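Local coordinates for N-acetylmuramoyl-L-alanine amidase domain-containing protein SAOUHSC_02979 (Staphylococcus aureus, PDB 5T1Q) that probably acts as a secreted peptidoglycan amidase, this chain holding its glucosaminidase-like and C-terminal CHAP regions, at residues A275-W278 and N279-Q283; W255-Y258 and N259-Q263; V55-K58 and D59-Q62; I345-A348 and A349-L353. One frame throughout, in Å; residues are numbered along the deposited sequence.

Contact 1 (A275-W278 and N279-Q283). With NA (sodium ion), chain E.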
# COMPACT_ATOMS: atom_id res chain seq x y z
N ALA A 275 1.08 -15.51 -10.61
CA ALA A 275 2.37 -16.01 -10.17
C ALA A 275 2.77 -17.41 -10.64
O ALA A 275 3.87 -17.59 -11.13
CB ALA A 275 2.46 -15.94 -8.65
N HIS A 276 1.88 -18.39 -10.49
CA HIS A 276 2.24 -19.76 -10.84
C HIS A 276 2.56 -19.96 -12.32
O HIS A 276 3.22 -20.94 -12.67
CB HIS A 276 1.15 -20.75 -10.41
CG HIS A 276 -0.11 -20.64 -11.19
ND1 HIS A 276 -0.48 -21.57 -12.13
CD2 HIS A 276 -1.07 -19.67 -11.22
CE1 HIS A 276 -1.62 -21.21 -12.68
NE2 HIS A 276 -1.99 -20.05 -12.16
N ASN A 277 2.04 -19.07 -13.19
CA ASN A 277 2.33 -19.16 -14.61
C ASN A 277 3.65 -18.52 -14.99
O ASN A 277 4.03 -18.59 -16.14
CB ASN A 277 1.23 -18.48 -15.43
CG ASN A 277 0.02 -19.36 -15.61
OD1 ASN A 277 0.13 -20.57 -15.78
ND2 ASN A 277 -1.15 -18.73 -15.63
N TRP A 278 4.33 -17.89 -14.05
CA TRP A 278 5.58 -17.19 -14.38
C TRP A 278 6.68 -18.09 -14.93
O TRP A 278 7.32 -17.74 -15.93
CB TRP A 278 6.08 -16.39 -13.18
CG TRP A 278 5.42 -15.04 -13.04
CD1 TRP A 278 4.11 -14.75 -13.23
CD2 TRP A 278 6.03 -13.84 -12.57
NE1 TRP A 278 3.88 -13.40 -12.97
CE2 TRP A 278 5.04 -12.83 -12.55
CE3 TRP A 278 7.33 -13.51 -12.17
CZ2 TRP A 278 5.31 -11.53 -12.16
CZ3 TRP A 278 7.61 -12.20 -11.81
CH2 TRP A 278 6.60 -11.23 -11.80
N ASN A 279 6.90 -19.24 -14.30
CA ASN A 279 7.98 -20.13 -14.72
C ASN A 279 7.78 -20.74 -16.11
O ASN A 279 8.70 -20.71 -16.93
CB ASN A 279 8.33 -21.19 -13.65
CG ASN A 279 7.17 -22.09 -13.29
OD1 ASN A 279 5.99 -21.73 -13.49
ND2 ASN A 279 7.47 -23.25 -12.75
N ASN A 280 6.60 -21.29 -16.38
CA ASN A 280 6.31 -21.88 -17.71
C ASN A 280 6.21 -20.78 -18.79
O ASN A 280 6.71 -20.96 -19.89
CB ASN A 280 5.05 -22.76 -17.69
CG ASN A 280 3.90 -22.12 -16.96
OD1 ASN A 280 3.94 -21.97 -15.73
ND2 ASN A 280 2.86 -21.74 -17.69
N ARG A 281 5.58 -19.65 -18.50
CA ARG A 281 5.53 -18.60 -19.50
C ARG A 281 6.91 -18.00 -19.76
O ARG A 281 7.27 -17.77 -20.91
CB ARG A 281 4.54 -17.51 -19.13
CG ARG A 281 3.09 -17.96 -19.22
CD ARG A 281 2.15 -16.77 -19.19
NE ARG A 281 0.76 -17.20 -19.11
CZ ARG A 281 -0.28 -16.38 -19.04
NH1 ARG A 281 -0.13 -15.05 -19.08
NH2 ARG A 281 -1.49 -16.90 -18.94
N ALA A 282 7.69 -17.76 -18.70
CA ALA A 282 9.03 -17.16 -18.83
C ALA A 282 9.92 -18.04 -19.67
O ALA A 282 10.64 -17.55 -20.53
CB ALA A 282 9.67 -16.92 -17.46
N GLN A 283 9.86 -19.34 -19.37
CA GLN A 283 10.61 -20.37 -20.11
C GLN A 283 10.27 -20.32 -21.60
O GLN A 283 11.16 -20.40 -22.44
CB GLN A 283 10.27 -21.76 -19.52
CG GLN A 283 10.75 -22.99 -20.30
CD GLN A 283 12.25 -23.12 -20.40
OE1 GLN A 283 12.99 -22.77 -19.48
NE2 GLN A 283 12.70 -23.65 -21.51
NA NA E . 3.80 -22.86 -13.56
O HOH W 1 1.58 -23.29 -13.85
O HOH W 2 4.72 -25.17 -14.18
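His-276, Asn-279 and Asn-280 meet through a sodium ion that all three bind. His-276 offers its carbonyl O at 2.2 Å from the metal, and the two asparagines offer amide oxygens, Asn-280 OD1 lying 2.3 Å from it. A short neutral side chain ending in an oxygen suits this place: from the first turn of the helix each amide reaches the ion without adding charge. Both asparagines place CG between the backbone N and the carbonyl carbon (chi1 60° and 45°), which folds the amides back toward the helix start. Two waters and Glu-302 complete the shell; one of these waters also meets His-276 ND1 at 3.2 Å. The ion sits at the N-terminal end of helix 278-284 in the CHAP domain, where Glu-302 brings in the negative charge.

Backbone bonds carry the turn onward, with Arg-281 N donating to Asn-277 O at 3.0 Å and Ala-282 N to Trp-278 O at 2.8 Å.

Packing involves Arg-281, whose extended chain runs past Asn-277 with amide and guanidinium planes only 12° apart; its NH1 bonds to Asp-271 O. Trp-278 turns its indole into the interior, giving NE1 to Gly-273 O and meeting the ring of Tyr-248.

Contact 2 (W255-Y258 and N259-Q263)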
# COMPACT_ATOMS: atom_id res chain seq x y z
N TRP A 255 3.60 -7.74 -8.84
CA TRP A 255 4.08 -6.36 -8.92
C TRP A 255 5.37 -6.16 -8.12
O TRP A 255 6.28 -5.46 -8.55
CB TRP A 255 3.00 -5.38 -8.41
CG TRP A 255 3.46 -3.96 -8.33
CD1 TRP A 255 3.32 -2.99 -9.28
CD2 TRP A 255 4.14 -3.34 -7.22
NE1 TRP A 255 3.86 -1.81 -8.83
CE2 TRP A 255 4.37 -2.00 -7.57
CE3 TRP A 255 4.56 -3.80 -5.98
CZ2 TRP A 255 5.02 -1.11 -6.72
CZ3 TRP A 255 5.21 -2.90 -5.13
CH2 TRP A 255 5.43 -1.58 -5.50
N TYR A 256 5.45 -6.76 -6.94
CA TYR A 256 6.62 -6.56 -6.09
C TYR A 256 7.87 -7.12 -6.75
O TYR A 256 8.90 -6.44 -6.79
CB TYR A 256 6.42 -7.15 -4.67
CG TYR A 256 7.69 -7.07 -3.87
CD1 TYR A 256 8.06 -5.89 -3.22
CD2 TYR A 256 8.57 -8.17 -3.82
CE1 TYR A 256 9.25 -5.82 -2.52
CE2 TYR A 256 9.77 -8.09 -3.14
CZ TYR A 256 10.10 -6.92 -2.48
OH TYR A 256 11.28 -6.84 -1.80
N VAL A 257 7.80 -8.34 -7.27
CA VAL A 257 8.97 -8.95 -7.90
C VAL A 257 9.43 -8.17 -9.16
O VAL A 257 10.63 -8.00 -9.39
CB VAL A 257 8.75 -10.43 -8.20
CG1 VAL A 257 9.98 -11.03 -8.86
CG2 VAL A 257 8.41 -11.20 -6.91
N TYR A 258 8.48 -7.72 -9.96
CA TYR A 258 8.77 -6.91 -11.13
C TYR A 258 9.58 -5.67 -10.73
O TYR A 258 10.63 -5.39 -11.32
CB TYR A 258 7.47 -6.50 -11.84
CG TYR A 258 7.67 -5.52 -12.99
CD1 TYR A 258 7.70 -4.14 -12.77
CD2 TYR A 258 7.80 -5.98 -14.30
CE1 TYR A 258 7.89 -3.25 -13.83
CE2 TYR A 258 7.98 -5.10 -15.36
CZ TYR A 258 8.03 -3.74 -15.11
OH TYR A 258 8.20 -2.87 -16.18
N ASN A 259 9.10 -4.96 -9.70
CA ASN A 259 9.77 -3.73 -9.22
C ASN A 259 11.10 -4.00 -8.53
O ASN A 259 12.08 -3.32 -8.79
CB ASN A 259 8.85 -2.92 -8.30
CG ASN A 259 7.80 -2.15 -9.08
OD1 ASN A 259 6.68 -2.61 -9.26
ND2 ASN A 259 8.19 -1.02 -9.63
N ARG A 260 11.14 -5.01 -7.68
CA ARG A 260 12.37 -5.31 -6.96
C ARG A 260 13.48 -5.68 -7.93
O ARG A 260 14.62 -5.27 -7.75
CB ARG A 260 12.14 -6.42 -5.93
CG ARG A 260 13.35 -6.81 -5.09
CD ARG A 260 13.87 -5.63 -4.29
NE ARG A 260 14.91 -6.02 -3.35
CZ ARG A 260 15.57 -5.17 -2.57
NH1 ARG A 260 15.33 -3.86 -2.63
NH2 ARG A 260 16.50 -5.62 -1.74
N MSE A 261 13.14 -6.43 -8.98
CA MSE A 261 14.12 -6.84 -10.00
C MSE A 261 14.68 -5.62 -10.71
O MSE A 261 15.87 -5.57 -11.03
CB MSE A 261 13.52 -7.79 -11.04
CG MSE A 261 13.40 -9.20 -10.47
SE MSE A 261 12.56 -10.40 -11.80
CE MSE A 261 14.29 -10.92 -12.55
N LYS A 262 13.82 -4.65 -10.99
CA LYS A 262 14.26 -3.41 -11.65
C LYS A 262 15.29 -2.61 -10.85
O LYS A 262 16.12 -1.96 -11.45
CB LYS A 262 13.09 -2.51 -12.02
CG LYS A 262 12.63 -2.73 -13.45
CD LYS A 262 11.43 -1.87 -13.80
CE LYS A 262 11.24 -1.82 -15.31
NZ LYS A 262 11.30 -3.17 -15.94
N GLN A 263 15.24 -2.66 -9.52
CA GLN A 263 16.23 -1.95 -8.72
C GLN A 263 17.65 -2.44 -9.00
O GLN A 263 18.62 -1.72 -8.75
CB GLN A 263 15.97 -2.10 -7.23
CG GLN A 263 14.67 -1.51 -6.75
CD GLN A 263 14.59 -1.50 -5.24
OE1 GLN A 263 13.92 -2.35 -4.64
NE2 GLN A 263 15.34 -0.60 -4.61
O HOH W 3 11.23 -5.94 -13.87
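Four successive i to i+4 bonds run along helix 253-262, from Asn-259 N to Trp-255 O at 3.1 Å through to Lys-262 N to Tyr-258 O at 3.3 Å. Side chains four residues apart are thereby brought alongside one another. Tyr-256 and Arg-260 lie side by side: Arg-260 CB sits over one face of the phenol in a CH-pi contact, 4.3 Å from the ring centroid, and the guanidinium is inclined 20° to that ring. The polar ends go elsewhere, Tyr-256 OH to Ser-330 and Arg-260 NH2 to Glu-319 and Lys-237 O, while Arg-260 NH1 also reaches Gln-263 OE1 at 2.9 Å. Long amphipathic residues suit such a place, apolar near the helix and polar at the tip.

On another flank, the Lys-262 chain slants across the Tyr-258 ring, its CD and CE near CE1 and CZ. The bend at its last torsion (chi4 48°) brings NZ to a weak bond with Tyr-258 OH, 3.1 Å away. Asn-259 covers one face of the Trp-255 indole, and Val-257 CG1 touches the selenium of selenomethionine Met-261 at 4.0 Å. Those two apolar residues face strands 298-301 and 314-321, the helix-on-sheet packing of the papain-like CHAP fold.

Contact 3 (V55-K58 and D59-Q62)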
# COMPACT_ATOMS: atom_id res chain seq x y z
N VAL A 55 7.79 3.27 2.59
CA VAL A 55 8.74 3.16 1.48
C VAL A 55 9.00 4.62 1.10
O VAL A 55 8.12 5.27 0.55
CB VAL A 55 8.16 2.37 0.30
CG1 VAL A 55 9.12 2.41 -0.89
CG2 VAL A 55 7.87 0.93 0.71
N ASP A 56 10.18 5.12 1.44
CA ASP A 56 10.59 6.51 1.17
C ASP A 56 10.49 6.81 -0.33
O ASP A 56 10.75 5.93 -1.16
CB ASP A 56 12.02 6.72 1.69
CG ASP A 56 12.43 8.18 1.74
OD1 ASP A 56 11.56 9.06 1.93
OD2 ASP A 56 13.65 8.45 1.63
N SER A 57 10.11 8.03 -0.69
CA SER A 57 9.87 8.37 -2.10
C SER A 57 9.84 9.87 -2.38
O SER A 57 9.38 10.65 -1.54
CB SER A 57 8.51 7.76 -2.52
OG SER A 57 8.12 8.13 -3.82
N LYS A 58 10.34 10.28 -3.54
CA LYS A 58 10.29 11.71 -3.91
C LYS A 58 8.87 12.08 -4.35
O LYS A 58 8.47 13.23 -4.22
CB LYS A 58 11.33 12.09 -4.98
CG LYS A 58 11.51 13.61 -5.08
CD LYS A 58 12.57 14.06 -6.07
CE LYS A 58 12.13 13.92 -7.52
NZ LYS A 58 13.15 14.48 -8.47
N ASP A 59 8.11 11.12 -4.88
CA ASP A 59 6.71 11.37 -5.25
C ASP A 59 5.90 11.78 -4.01
O ASP A 59 5.11 12.71 -4.08
CB ASP A 59 6.06 10.15 -5.90
CG ASP A 59 6.54 9.91 -7.33
OD1 ASP A 59 6.96 10.88 -8.01
OD2 ASP A 59 6.48 8.75 -7.79
N THR A 60 6.14 11.10 -2.90
CA THR A 60 5.43 11.39 -1.64
C THR A 60 5.76 12.80 -1.16
O THR A 60 4.86 13.53 -0.74
CB THR A 60 5.74 10.34 -0.54
OG1 THR A 60 5.35 9.03 -0.99
CG2 THR A 60 4.99 10.66 0.74
N ARG A 61 7.03 13.19 -1.23
CA ARG A 61 7.47 14.54 -0.82
C ARG A 61 6.75 15.61 -1.65
O ARG A 61 6.23 16.57 -1.11
CB ARG A 61 8.98 14.68 -1.00
CG ARG A 61 9.83 13.93 0.02
CD ARG A 61 11.23 13.70 -0.55
NE ARG A 61 12.28 13.62 0.46
CZ ARG A 61 12.54 12.58 1.25
NH1 ARG A 61 13.56 12.64 2.11
NH2 ARG A 61 11.78 11.47 1.21
N GLN A 62 6.73 15.43 -2.97
CA GLN A 62 6.05 16.38 -3.86
C GLN A 62 4.52 16.36 -3.66
O GLN A 62 3.87 17.39 -3.74
CB GLN A 62 6.42 16.12 -5.32
CG GLN A 62 7.91 16.32 -5.62
CD GLN A 62 8.39 17.74 -5.37
OE1 GLN A 62 7.72 18.72 -5.73
NE2 GLN A 62 9.56 17.87 -4.76
O HOH W 4 6.01 7.07 0.95
O HOH W 5 9.46 8.51 -5.93
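Asp-56 and Arg-61 approach each other across the first turn of helix 58-78, and their flat groups are turned well apart, carboxylate and guanidinium planes 54° from each other. Arg-61 NH2 meets Asp-56 OD1 at 2.5 Å, a salt bridge modelled rather short, which comes to the syn side of the carboxylate. The oxygen lies at the guanidinium edge, close to its plane, so a single N-H does the gripping; at 137° the bond is appreciably bent. Two features of the chains bring the groups together: Asp-56 swings CG opposite its own N (chi1 -168°), while Arg-61 keeps its chain extended from CG to NE and reaches back along the helix start. A long, flexible arginine can span this gap, and the charge of an aspartate just ahead of a helix would also suit the positive N-terminal end of the helix dipole.

Ser-57 holds the N-cap position, where a small hydroxyl residue fits. Its OG shares water with the helix end: one molecule stands 2.5 Å from Ser-57 OG and accepts from Asp-59 N at 3.1 Å. A second water ties Val-55 O to Thr-60 OG1, 2.8 Å from each, and that threonine hydroxyl is also bonded to Ser-95.

Behind the cap the backbone settles into helical bonding, weakly from Arg-61 N to Ser-57 O and more firmly from Gln-62 N to Lys-58 O at 3.1 Å. Arg-61 and Gln-62 also touch Glu-223 of helix 222-225. Such a serine N-cap, with a water at its hydroxyl and a salt bridge from the residue before it, marks the passage from strand 52-54 into helix 58-78.

Contact 4 (I345-A348 and A349-L353)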
# COMPACT_ATOMS: atom_id res chain seq x y z
N ILE A 345 13.71 -19.89 3.14
CA ILE A 345 13.15 -21.15 2.69
C ILE A 345 14.27 -22.17 2.81
O ILE A 345 15.35 -21.95 2.26
CB ILE A 345 12.70 -21.08 1.21
CG1 ILE A 345 11.63 -19.98 1.00
CG2 ILE A 345 12.22 -22.45 0.72
CD1 ILE A 345 10.33 -20.21 1.78
N ASN A 346 14.02 -23.30 3.49
CA ASN A 346 15.05 -24.32 3.69
C ASN A 346 15.54 -24.91 2.36
O ASN A 346 14.85 -24.84 1.33
CB ASN A 346 14.64 -25.40 4.74
CG ASN A 346 13.42 -26.24 4.33
OD1 ASN A 346 12.34 -26.09 4.90
ND2 ASN A 346 13.60 -27.16 3.37
N ALA A 347 16.75 -25.48 2.40
CA ALA A 347 17.43 -26.03 1.23
C ALA A 347 16.63 -27.05 0.44
O ALA A 347 16.55 -26.96 -0.79
CB ALA A 347 18.77 -26.63 1.63
N ALA A 348 16.04 -28.02 1.14
CA ALA A 348 15.27 -29.07 0.48
C ALA A 348 14.06 -28.49 -0.26
O ALA A 348 13.80 -28.86 -1.39
CB ALA A 348 14.87 -30.16 1.48
N ALA A 349 13.37 -27.53 0.35
CA ALA A 349 12.24 -26.87 -0.31
C ALA A 349 12.69 -25.96 -1.47
O ALA A 349 12.05 -25.92 -2.53
CB ALA A 349 11.43 -26.06 0.69
N ALA A 350 13.77 -25.21 -1.26
CA ALA A 350 14.29 -24.28 -2.28
C ALA A 350 14.67 -24.97 -3.57
O ALA A 350 14.46 -24.43 -4.65
CB ALA A 350 15.48 -23.52 -1.75
N GLU A 351 15.21 -26.18 -3.47
CA GLU A 351 15.61 -26.94 -4.66
C GLU A 351 14.42 -27.41 -5.51
O GLU A 351 14.61 -27.90 -6.62
CB GLU A 351 16.52 -28.09 -4.24
CG GLU A 351 17.84 -27.55 -3.71
CD GLU A 351 18.70 -28.56 -2.98
OE1 GLU A 351 19.51 -28.12 -2.13
OE2 GLU A 351 18.57 -29.78 -3.25
N GLU A 352 13.21 -27.24 -4.99
CA GLU A 352 11.99 -27.66 -5.69
C GLU A 352 11.25 -26.52 -6.33
O GLU A 352 10.20 -26.73 -6.94
CB GLU A 352 11.03 -28.37 -4.72
CG GLU A 352 11.62 -29.59 -4.04
CD GLU A 352 12.09 -30.61 -5.04
OE1 GLU A 352 11.54 -30.63 -6.16
OE2 GLU A 352 13.01 -31.38 -4.71
N LEU A 353 11.77 -25.31 -6.16
CA LEU A 353 11.15 -24.13 -6.75
C LEU A 353 11.82 -23.80 -8.08
O LEU A 353 12.85 -24.39 -8.42
CB LEU A 353 11.28 -22.98 -5.77
CG LEU A 353 10.68 -23.24 -4.40
CD1 LEU A 353 10.96 -22.08 -3.47
CD2 LEU A 353 9.18 -23.50 -4.48
O HOH W 6 14.22 -31.32 -2.36
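Ile-345 CG2 is the apolar centre of this turn, touching Ala-349 CB at 3.7 Å, Ala-350 CB at 4.2 Å and, more loosely, Leu-353 CD1 at 4.4 Å. With CG2 opposite the backbone N (chi1 -60° for CG1), the methyl branch is directed at the helix; the side chain also packs on Ile-327, Ile-329 and Phe-301. Methyl side chains suit Ala-349 and Ala-350, since they let the short helix lie close against the isoleucine.

Around this apolar patch the backbone closes the turn. Ala-350 N donates to Asn-346 O at 2.8 Å, and Glu-351 N donates to Ala-347 O at 3.1 Å. Asn-346 stands at the N-cap, a position that readily takes asparagine; its CG sits between the backbone N and the carbonyl carbon (chi1 64°), which carries the amide back over the helix start beside Ala-349. The unit is a connection between two strands of the mixed sheet: strand 339-345 ends at Ile-345, helix 347-350 makes a single turn, and a type I beta turn from Ala-350 to Leu-353 leads into strand 354-357.

Further out are the acidic residues. Glu-351 lays its extended chain past Ala-347 O, its CG 3.2 Å from that oxygen. Glu-352 is folded back by its second torsion, and a water donates both to its OE2 at 2.6 Å and to Ala-348 O at 2.7 Å. Charged side chains are at home on this solvent-facing side. Phe-306 of a loop touches Ala-349 and Leu-353, the latter also packing on Val-299 and Phe-301; Tyr-355 OH bonds to Ala-350 O.

Along the chain the order is contact 3, contact 2, contact 1, contact 4. The last three fall in the C-terminal Peptidase C51 region, contacts 1 and 2 also in its CHAP domain, whereas contact 3 opens helix 58-78 in the N-terminal part of the chain, its centre 18 Å from that of contact 2. Contacts 1 and 2 lie on consecutive helices, centres 16 Å apart, and touch where Trp-278 CZ3 meets Val-257 CG1 at 4.0 Å. Contact 4 joins two strands of the mixed sheet; its nearest atoms are about 6 Å from contact 1 and about 12 Å from contact 2. Strand 52-54, just before contact 3, edges that same sheet, so the sheet links the two parts of the chain.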